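Local coordinates for divalent cation tolerance protein (Thermus thermophilus, PDB 1NZA) that forms a homotrimer of the CutA family, probably binds copper and is probably involved in resistance toward heavy metals, at residues L56-F64 / Y94-G103. Sequence-based numbering, arbitrary orientation.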
ATOM      1  N   LEU A  56      -3.404   7.076  -2.198  1.00 11.86           N
ATOM      2  CA  LEU A  56      -4.044   5.991  -1.439  1.00 14.21           C
ATOM      3  C   LEU A  56      -5.382   6.604  -1.054  1.00 13.63           C
ATOM      4  O   LEU A  56      -5.440   7.524  -0.239  1.00 14.32           O
ATOM      5  CB  LEU A  56      -3.250   5.636  -0.179  1.00 15.26           C
ATOM      6  CG  LEU A  56      -1.831   5.093  -0.356  1.00 18.01           C
ATOM      7  CD1 LEU A  56      -1.259   4.667   0.995  1.00 20.06           C
ATOM      8  CD2 LEU A  56      -1.862   3.918  -1.284  1.00 20.64           C
ATOM      9  N   VAL A  57      -6.458   6.091  -1.647  1.00 14.67           N
ATOM     10  CA  VAL A  57      -7.799   6.628  -1.425  1.00 16.35           C
ATOM     11  C   VAL A  57      -8.696   5.760  -0.546  1.00 17.92           C
ATOM     12  O   VAL A  57      -8.932   4.598  -0.859  1.00 18.08           O
ATOM     13  CB  VAL A  57      -8.514   6.828  -2.779  1.00 16.40           C
ATOM     14  CG1 VAL A  57      -9.824   7.584  -2.574  1.00 17.86           C
ATOM     15  CG2 VAL A  57      -7.596   7.578  -3.744  1.00 13.81           C
ATOM     16  N   LYS A  58      -9.203   6.336   0.543  1.00 17.06           N
ATOM     17  CA  LYS A  58     -10.092   5.613   1.458  1.00 17.62           C
ATOM     18  C   LYS A  58     -11.532   5.854   0.999  1.00 18.91           C
ATOM     19  O   LYS A  58     -12.058   6.957   1.139  1.00 16.97           O
ATOM     20  CB  LYS A  58      -9.911   6.131   2.882  1.00 19.18           C
ATOM     21  CG  LYS A  58      -8.461   6.393   3.263  1.00 23.09           C
ATOM     22  CD  LYS A  58      -7.598   5.151   3.143  1.00 23.10           C
ATOM     23  CE  LYS A  58      -6.135   5.542   3.028  1.00 25.04           C
ATOM     24  NZ  LYS A  58      -5.767   6.559   4.063  1.00 28.45           N
ATOM     25  N   THR A  59     -12.173   4.818   0.470  1.00 17.81           N
ATOM     26  CA  THR A  59     -13.532   4.969  -0.042  1.00 20.60           C
ATOM     27  C   THR A  59     -14.371   3.703   0.166  1.00 20.47           C
ATOM     28  O   THR A  59     -14.049   2.881   1.021  1.00 20.22           O
ATOM     29  CB  THR A  59     -13.468   5.328  -1.541  1.00 21.79           C
ATOM     30  OG1 THR A  59     -14.784   5.582  -2.049  1.00 22.99           O
ATOM     31  CG2 THR A  59     -12.818   4.202  -2.320  1.00 21.78           C
ATOM     32  N   THR A  60     -15.452   3.563  -0.601  1.00 22.08           N
ATOM     33  CA  THR A  60     -16.326   2.393  -0.494  1.00 24.46           C
ATOM     34  C   THR A  60     -16.700   1.849  -1.874  1.00 24.16           C
ATOM     35  O   THR A  60     -16.559   2.534  -2.889  1.00 24.07           O
ATOM     36  CB  THR A  60     -17.635   2.730   0.248  1.00 25.93           C
ATOM     37  OG1 THR A  60     -18.441   3.581  -0.574  1.00 26.76           O
ATOM     38  CG2 THR A  60     -17.344   3.436   1.553  1.00 25.77           C
ATOM     39  N   THR A  61     -17.183   0.611  -1.907  1.00 24.90           N
ATOM     40  CA  THR A  61     -17.574  -0.010  -3.167  1.00 26.16           C
ATOM     41  C   THR A  61     -18.740   0.731  -3.816  1.00 26.45           C
ATOM     42  O   THR A  61     -18.903   0.695  -5.034  1.00 26.66           O
ATOM     43  CB  THR A  61     -17.982  -1.480  -2.963  1.00 26.40           C
ATOM     44  OG1 THR A  61     -18.959  -1.565  -1.916  1.00 26.15           O
ATOM     45  CG2 THR A  61     -16.774  -2.318  -2.598  1.00 27.87           C
ATOM     46  N   HIS A  62     -19.546   1.405  -3.004  1.00 27.80           N
ATOM     47  CA  HIS A  62     -20.686   2.139  -3.540  1.00 29.25           C
ATOM     48  C   HIS A  62     -20.255   3.407  -4.268  1.00 28.95           C
ATOM     49  O   HIS A  62     -20.896   3.828  -5.233  1.00 28.46           O
ATOM     50  CB  HIS A  62     -21.673   2.494  -2.424  1.00 32.72           C
ATOM     51  CG  HIS A  62     -22.876   3.250  -2.902  1.00 37.59           C
ATOM     52  ND1 HIS A  62     -22.835   4.590  -3.224  1.00 39.13           N
ATOM     53  CD2 HIS A  62     -24.147   2.846  -3.138  1.00 38.99           C
ATOM     54  CE1 HIS A  62     -24.028   4.980  -3.637  1.00 40.21           C
ATOM     55  NE2 HIS A  62     -24.843   3.940  -3.594  1.00 40.94           N
ATOM     56  N   ALA A  63     -19.166   4.012  -3.807  1.00 26.82           N
ATOM     57  CA  ALA A  63     -18.662   5.232  -4.422  1.00 25.85           C
ATOM     58  C   ALA A  63     -17.710   4.932  -5.571  1.00 24.82           C
ATOM     59  O   ALA A  63     -17.562   5.741  -6.484  1.00 25.45           O
ATOM     60  CB  ALA A  63     -17.953   6.092  -3.375  1.00 25.79           C
ATOM     61  N   PHE A  64     -17.085   3.759  -5.535  1.00 25.17           N
ATOM     62  CA  PHE A  64     -16.115   3.377  -6.558  1.00 25.23           C
ATOM     63  C   PHE A  64     -16.504   3.650  -8.010  1.00 25.60           C
ATOM     64  O   PHE A  64     -15.712   4.214  -8.763  1.00 23.86           O
ATOM     65  CB  PHE A  64     -15.728   1.900  -6.416  1.00 25.14           C
ATOM     66  CG  PHE A  64     -14.515   1.525  -7.220  1.00 24.89           C
ATOM     67  CD1 PHE A  64     -13.261   2.022  -6.875  1.00 25.18           C
ATOM     68  CD2 PHE A  64     -14.629   0.712  -8.339  1.00 24.59           C
ATOM     69  CE1 PHE A  64     -12.139   1.722  -7.634  1.00 22.60           C
ATOM     70  CE2 PHE A  64     -13.509   0.404  -9.112  1.00 24.34           C
ATOM     71  CZ  PHE A  64     -12.259   0.911  -8.756  1.00 25.01           C
ATOM     72  N   TYR A  94     -13.018   4.772  12.899  1.00 29.33           N
ATOM     73  CA  TYR A  94     -12.411   5.347  11.704  1.00 27.37           C
ATOM     74  C   TYR A  94     -13.200   4.925  10.471  1.00 25.50           C
ATOM     75  O   TYR A  94     -13.472   5.738   9.587  1.00 24.89           O
ATOM     76  CB  TYR A  94     -10.955   4.894  11.548  1.00 26.58           C
ATOM     77  CG  TYR A  94     -10.283   5.488  10.334  1.00 25.92           C
ATOM     78  CD1 TYR A  94      -9.917   6.833  10.302  1.00 26.08           C
ATOM     79  CD2 TYR A  94     -10.056   4.720   9.194  1.00 25.50           C
ATOM     80  CE1 TYR A  94      -9.341   7.401   9.165  1.00 25.29           C
ATOM     81  CE2 TYR A  94      -9.483   5.277   8.052  1.00 26.22           C
ATOM     82  CZ  TYR A  94      -9.127   6.618   8.046  1.00 26.57           C
ATOM     83  OH  TYR A  94      -8.547   7.174   6.924  1.00 26.88           O
ATOM     84  N   LEU A  95     -13.570   3.649  10.411  1.00 24.41           N
ATOM     85  CA  LEU A  95     -14.324   3.148   9.273  1.00 25.23           C
ATOM     86  C   LEU A  95     -15.716   3.765   9.186  1.00 25.40           C
ATOM     87  O   LEU A  95     -16.246   3.952   8.091  1.00 25.11           O
ATOM     88  CB  LEU A  95     -14.421   1.623   9.334  1.00 24.57           C
ATOM     89  CG  LEU A  95     -13.092   0.882   9.163  1.00 25.30           C
ATOM     90  CD1 LEU A  95     -13.331  -0.623   9.192  1.00 22.84           C
ATOM     91  CD2 LEU A  95     -12.442   1.295   7.849  1.00 23.96           C
ATOM     92  N   ASP A  96     -16.309   4.078  10.334  1.00 27.79           N
ATOM     93  CA  ASP A  96     -17.632   4.695  10.341  1.00 30.20           C
ATOM     94  C   ASP A  96     -17.492   6.091   9.749  1.00 29.91           C
ATOM     95  O   ASP A  96     -18.300   6.507   8.918  1.00 29.47           O
ATOM     96  CB  ASP A  96     -18.186   4.788  11.764  1.00 33.07           C
ATOM     97  CG  ASP A  96     -19.584   5.386  11.805  1.00 37.21           C
ATOM     98  OD1 ASP A  96     -20.467   4.865  11.091  1.00 39.05           O
ATOM     99  OD2 ASP A  96     -19.798   6.370  12.547  1.00 40.63           O
ATOM    100  N   TRP A  97     -16.458   6.808  10.184  1.00 29.52           N
ATOM    101  CA  TRP A  97     -16.186   8.151   9.685  1.00 29.13           C
ATOM    102  C   TRP A  97     -15.998   8.067   8.177  1.00 29.01           C
ATOM    103  O   TRP A  97     -16.429   8.946   7.430  1.00 28.63           O
ATOM    104  CB  TRP A  97     -14.906   8.704  10.329  1.00 29.80           C
ATOM    105  CG  TRP A  97     -14.363   9.935   9.649  1.00 30.59           C
ATOM    106  CD1 TRP A  97     -14.821  11.219   9.772  1.00 30.29           C
ATOM    107  CD2 TRP A  97     -13.284   9.984   8.705  1.00 28.72           C
ATOM    108  NE1 TRP A  97     -14.096  12.061   8.961  1.00 30.69           N
ATOM    109  CE2 TRP A  97     -13.147  11.330   8.295  1.00 30.42           C
ATOM    110  CE3 TRP A  97     -12.420   9.020   8.165  1.00 30.33           C
ATOM    111  CZ2 TRP A  97     -12.179  11.738   7.367  1.00 30.66           C
ATOM    112  CZ3 TRP A  97     -11.455   9.425   7.243  1.00 30.45           C
ATOM    113  CH2 TRP A  97     -11.346  10.775   6.855  1.00 30.47           C
ATOM    114  N   LEU A  98     -15.351   6.993   7.738  1.00 28.16           N
ATOM    115  CA  LEU A  98     -15.084   6.772   6.324  1.00 28.54           C
ATOM    116  C   LEU A  98     -16.389   6.634   5.541  1.00 29.41           C
ATOM    117  O   LEU A  98     -16.566   7.272   4.504  1.00 28.93           O
ATOM    118  CB  LEU A  98     -14.215   5.519   6.155  1.00 28.56           C
ATOM    119  CG  LEU A  98     -13.608   5.203   4.786  1.00 30.48           C
ATOM    120  CD1 LEU A  98     -12.586   4.086   4.938  1.00 28.76           C
ATOM    121  CD2 LEU A  98     -14.695   4.798   3.797  1.00 30.85           C
ATOM    122  N   ARG A  99     -17.304   5.804   6.034  1.00 30.46           N
ATOM    123  CA  ARG A  99     -18.580   5.615   5.354  1.00 32.04           C
ATOM    124  C   ARG A  99     -19.429   6.878   5.468  1.00 33.38           C
ATOM    125  O   ARG A  99     -20.006   7.342   4.487  1.00 34.05           O
ATOM    126  CB  ARG A  99     -19.329   4.422   5.953  1.00 30.78           C
ATOM    127  CG  ARG A  99     -18.617   3.094   5.762  1.00 29.43           C
ATOM    128  CD  ARG A  99     -19.515   1.937   6.165  1.00 28.45           C
ATOM    129  NE  ARG A  99     -19.918   2.009   7.566  1.00 28.12           N
ATOM    130  CZ  ARG A  99     -19.170   1.600   8.586  1.00 29.71           C
ATOM    131  NH1 ARG A  99     -17.970   1.082   8.369  1.00 29.48           N
ATOM    132  NH2 ARG A  99     -19.622   1.715   9.828  1.00 30.84           N
ATOM    133  N   GLU A 100     -19.482   7.430   6.674  1.00 35.67           N
ATOM    134  CA  GLU A 100     -20.238   8.644   6.957  1.00 38.69           C
ATOM    135  C   GLU A 100     -19.894   9.804   6.021  1.00 39.23           C
ATOM    136  O   GLU A 100     -20.748  10.638   5.722  1.00 38.93           O
ATOM    137  CB  GLU A 100     -19.993   9.061   8.413  1.00 40.19           C
ATOM    138  CG  GLU A 100     -20.383  10.494   8.755  1.00 44.73           C
ATOM    139  CD  GLU A 100     -20.097  10.845  10.208  1.00 46.85           C
ATOM    140  OE1 GLU A 100     -20.788  10.307  11.100  1.00 48.35           O
ATOM    141  OE2 GLU A 100     -19.176  11.652  10.462  1.00 47.88           O
ATOM    142  N   ASN A 101     -18.649   9.853   5.557  1.00 39.70           N
ATOM    143  CA  ASN A 101     -18.206  10.935   4.679  1.00 39.29           C
ATOM    144  C   ASN A 101     -18.017  10.549   3.214  1.00 39.20           C
ATOM    145  O   ASN A 101     -17.399  11.287   2.447  1.00 38.72           O
ATOM    146  CB  ASN A 101     -16.909  11.537   5.225  1.00 39.83           C
ATOM    147  CG  ASN A 101     -17.118  12.259   6.539  1.00 39.87           C
ATOM    148  OD1 ASN A 101     -17.736  13.320   6.585  1.00 41.31           O
ATOM    149  ND2 ASN A 101     -16.614  11.680   7.618  1.00 40.77           N
ATOM    150  N   THR A 102     -18.551   9.396   2.828  1.00 38.60           N
ATOM    151  CA  THR A 102     -18.450   8.936   1.450  1.00 39.60           C
ATOM    152  C   THR A 102     -19.859   8.726   0.902  1.00 41.10           C
ATOM    153  O   THR A 102     -20.734   8.223   1.604  1.00 41.38           O
ATOM    154  CB  THR A 102     -17.654   7.610   1.359  1.00 38.92           C
ATOM    155  OG1 THR A 102     -16.323   7.820   1.845  1.00 38.97           O
ATOM    156  CG2 THR A 102     -17.581   7.127  -0.080  1.00 39.11           C
ATOM    157  N   GLY A 103     -20.079   9.121  -0.347  1.00 42.45           N
ATOM    158  CA  GLY A 103     -21.392   8.960  -0.945  1.00 45.28           C
ATOM    159  C   GLY A 103     -21.369   8.122  -2.208  1.00 46.41           C
ATOM    160  O   GLY A 103     -21.882   6.983  -2.175  1.00 47.88           O
ATOM    161  OXT GLY A 103     -20.833   8.598  -3.233  1.00 47.84           O
TER
HETATM  162  O   HOH W   1     -20.757   5.306  -0.095  1.00 37.96           O
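Thr102 turns its methyl group into a pocket formed by Thr59, Thr60 and Ala63, and shows how a threonine can divide its two branches between neighbours. OG1 lies beside the backbone N (chi1 -61°), which sets CG2 anti to that N and brings the methyl to Ala63 CB at 3.5 Å, tight for two carbons. It also lies 3.7 Å from Thr60 OG1, the two threonines meeting tip to tip. The other branch, OG1, turns back to donate a 2.7 Å hydrogen bond to Leu98 O, tying the chain just past the helix to its last turn. Leu98 spreads its two methyls along the strand: CD2 rests 3.4 Å from Thr59 O and packs on Thr60 CG2, the Leu98 and Thr60 side chains running in opposite directions, while CD1 touches Lys58 CB. In the ferredoxin-like, GlnB-related fold of CutA, this packs the C-terminal helix 92-100 against the end of strand 47-60, the two short axes crossing at -74°. Lys58, bent at chi2 (-59°), passes roughly at right angles to Tyr94, its CG 3.7 Å from the phenol OH; its ammonium continues to Asn32 and to a salt bridge with Glu81 of the second subunit. At the chain terminus, His62 ND1 makes a weak 2.8 Å hydrogen bond to Gly103 O, which sits at the ring edge near its plane. A water 2.9 Å from Thr60 OG1 is also hydrogen-bonded to Gly103 O, linking the carboxylate to the strand end.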